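Aldehyde dehydrogenase (Trypanosoma brucei, PDB 5MYP) probably catalyses the NAD+-dependent oxidation of aldehydes to carboxylic acids. Local coordinates at residues Lys227-Val232 with Pro262-Val267. Sequence-based numbering, arbitrary orientation.
Sequences KSPVVV and PDYVVV
In the parallel pairing of strands 229-232 and 264-267, whose axes are inclined at 22°, Val230, Val231 and Val232 lie beside Val265, Val266 and Val267. The N and O of Val266 bond to Val230 O (2.8 Å) and Val232 N, on either side of Val231 in the chain, and Val230 N donates to Tyr264 O. Asp263 N bonds to Ser228 O (2.9 Å), in the carbonyl plane.

At this end the Lys227 chain, bent at chi3 and chi4, curls back so that NZ meets the syn side of Asp263 OD1 at 2.7 Å, a buried salt bridge. Val361 O and Glu364 O also accept from NZ, and Ile366 N donates to Asp263 OD2. With chi1 at 65°, the Tyr264 ring lies alongside Pro229, whose CB makes an off-centre CH-pi contact, 4.1 Å from the ring centroid. A water links Tyr264 OH to Lys227 O. On the other face of the sheet, Val230 CG2 presses tightly on Pro262 CB (3.5 Å), and Val232 CG2 reaches Val265 CG1.

Helix 240-252 connects the strands in a beta-alpha-beta crossover of the probable catalytic domain; segment 262-267 follows shortly after the predicted nucleophile Cys259. Strands 395-398 and 370-376 flank the pair, while helix 379-387 packs against Pro229, Val231 and Tyr264.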
loop_
_atom_site.group_PDB
_atom_site.type_symbol
_atom_site.label_atom_id
_atom_site.label_comp_id
_atom_site.label_asym_id
_atom_site.label_seq_id
_atom_site.Cartn_x
_atom_site.Cartn_y
_atom_site.Cartn_z
ATOM N N LYS A 227 15.116 -10.457 -12.153
ATOM C CA LYS A 227 16.430 -10.456 -12.768
ATOM C C LYS A 227 16.942 -9.027 -12.843
ATOM O O LYS A 227 16.630 -8.307 -13.793
ATOM C CB LYS A 227 16.352 -11.076 -14.163
ATOM C CG LYS A 227 15.897 -12.528 -14.174
ATOM C CD LYS A 227 15.707 -13.059 -15.586
ATOM C CE LYS A 227 17.024 -13.237 -16.333
ATOM N NZ LYS A 227 17.867 -14.337 -15.786
ATOM N N SER A 228 17.714 -8.620 -11.835
ATOM C CA SER A 228 18.297 -7.271 -11.799
ATOM C C SER A 228 19.396 -7.141 -12.858
ATOM O O SER A 228 20.438 -7.795 -12.741
ATOM C CB SER A 228 18.878 -6.948 -10.420
ATOM O OG SER A 228 17.877 -6.973 -9.410
ATOM N N PRO A 229 19.168 -6.312 -13.899
ATOM C CA PRO A 229 20.172 -6.174 -14.951
ATOM C C PRO A 229 21.285 -5.200 -14.584
ATOM O O PRO A 229 21.062 -4.265 -13.809
ATOM C CB PRO A 229 19.368 -5.624 -16.127
ATOM C CG PRO A 229 18.267 -4.851 -15.503
ATOM C CD PRO A 229 18.001 -5.444 -14.149
ATOM N N VAL A 230 22.474 -5.438 -15.140
ATOM C CA VAL A 230 23.578 -4.486 -15.086
ATOM C C VAL A 230 23.846 -4.013 -16.509
ATOM O O VAL A 230 24.244 -4.803 -17.366
ATOM C CB VAL A 230 24.870 -5.101 -14.511
ATOM C CG1 VAL A 230 25.977 -4.050 -14.438
ATOM C CG2 VAL A 230 24.624 -5.699 -13.138
ATOM N N VAL A 231 23.615 -2.727 -16.754
ATOM C CA VAL A 231 23.906 -2.113 -18.041
ATOM C C VAL A 231 25.295 -1.477 -17.953
ATOM O O VAL A 231 25.567 -0.715 -17.029
ATOM C CB VAL A 231 22.846 -1.059 -18.414
ATOM C CG1 VAL A 231 23.174 -0.396 -19.748
ATOM C CG2 VAL A 231 21.462 -1.699 -18.451
ATOM N N VAL A 232 26.172 -1.810 -18.902
ATOM C CA VAL A 232 27.514 -1.224 -18.972
ATOM C C VAL A 232 27.686 -0.630 -20.365
ATOM O O VAL A 232 27.636 -1.357 -21.355
ATOM C CB VAL A 232 28.611 -2.278 -18.701
ATOM C CG1 VAL A 232 30.002 -1.647 -18.757
ATOM C CG2 VAL A 232 28.373 -2.961 -17.358
ATOM N N PRO A 262 23.495 -8.796 -9.033
ATOM C CA PRO A 262 23.511 -8.645 -10.486
ATOM C C PRO A 262 23.153 -9.983 -11.131
ATOM O O PRO A 262 23.863 -10.967 -10.949
ATOM C CB PRO A 262 24.955 -8.211 -10.789
ATOM C CG PRO A 262 25.755 -8.618 -9.608
ATOM C CD PRO A 262 24.830 -8.607 -8.432
ATOM N N ASP A 263 22.019 -10.025 -11.823
ATOM C CA ASP A 263 21.505 -11.270 -12.383
ATOM C C ASP A 263 22.168 -11.530 -13.726
ATOM O O ASP A 263 22.667 -12.627 -13.957
ATOM C CB ASP A 263 19.983 -11.220 -12.521
ATOM C CG ASP A 263 19.397 -12.536 -13.000
ATOM O OD1 ASP A 263 19.411 -12.780 -14.226
ATOM O OD2 ASP A 263 18.914 -13.321 -12.159
ATOM N N TYR A 264 22.143 -10.523 -14.601
ATOM C CA TYR A 264 22.815 -10.578 -15.902
ATOM C C TYR A 264 23.346 -9.205 -16.302
ATOM O O TYR A 264 22.958 -8.189 -15.720
ATOM C CB TYR A 264 21.873 -11.110 -16.984
ATOM C CG TYR A 264 20.679 -10.225 -17.301
ATOM C CD1 TYR A 264 19.520 -10.286 -16.531
ATOM C CD2 TYR A 264 20.701 -9.343 -18.382
ATOM C CE1 TYR A 264 18.419 -9.490 -16.820
ATOM C CE2 TYR A 264 19.601 -8.543 -18.680
ATOM C CZ TYR A 264 18.461 -8.624 -17.899
ATOM O OH TYR A 264 17.369 -7.835 -18.183
ATOM N N VAL A 265 24.226 -9.197 -17.301
ATOM C CA VAL A 265 24.856 -7.975 -17.809
ATOM C C VAL A 265 24.425 -7.726 -19.259
ATOM O O VAL A 265 24.335 -8.662 -20.057
ATOM C CB VAL A 265 26.401 -8.068 -17.740
ATOM C CG1 VAL A 265 27.058 -6.826 -18.333
ATOM C CG2 VAL A 265 26.869 -8.271 -16.303
ATOM N N VAL A 266 24.143 -6.460 -19.577
ATOM C CA VAL A 266 23.953 -6.003 -20.952
ATOM C C VAL A 266 25.060 -4.985 -21.211
ATOM O O VAL A 266 25.015 -3.863 -20.697
ATOM C CB VAL A 266 22.563 -5.367 -21.181
ATOM C CG1 VAL A 266 22.343 -5.089 -22.666
ATOM C CG2 VAL A 266 21.462 -6.271 -20.639
ATOM N N VAL A 267 26.061 -5.388 -21.995
ATOM C CA VAL A 267 27.271 -4.579 -22.204
ATOM C C VAL A 267 27.323 -4.063 -23.644
ATOM O O VAL A 267 26.914 -4.761 -24.570
ATOM C CB VAL A 267 28.566 -5.350 -21.823
ATOM C CG1 VAL A 267 28.730 -6.638 -22.620
ATOM C CG2 VAL A 267 29.800 -4.462 -21.965
HETATM O O HOH W 1 15.436 -7.970 -16.202
#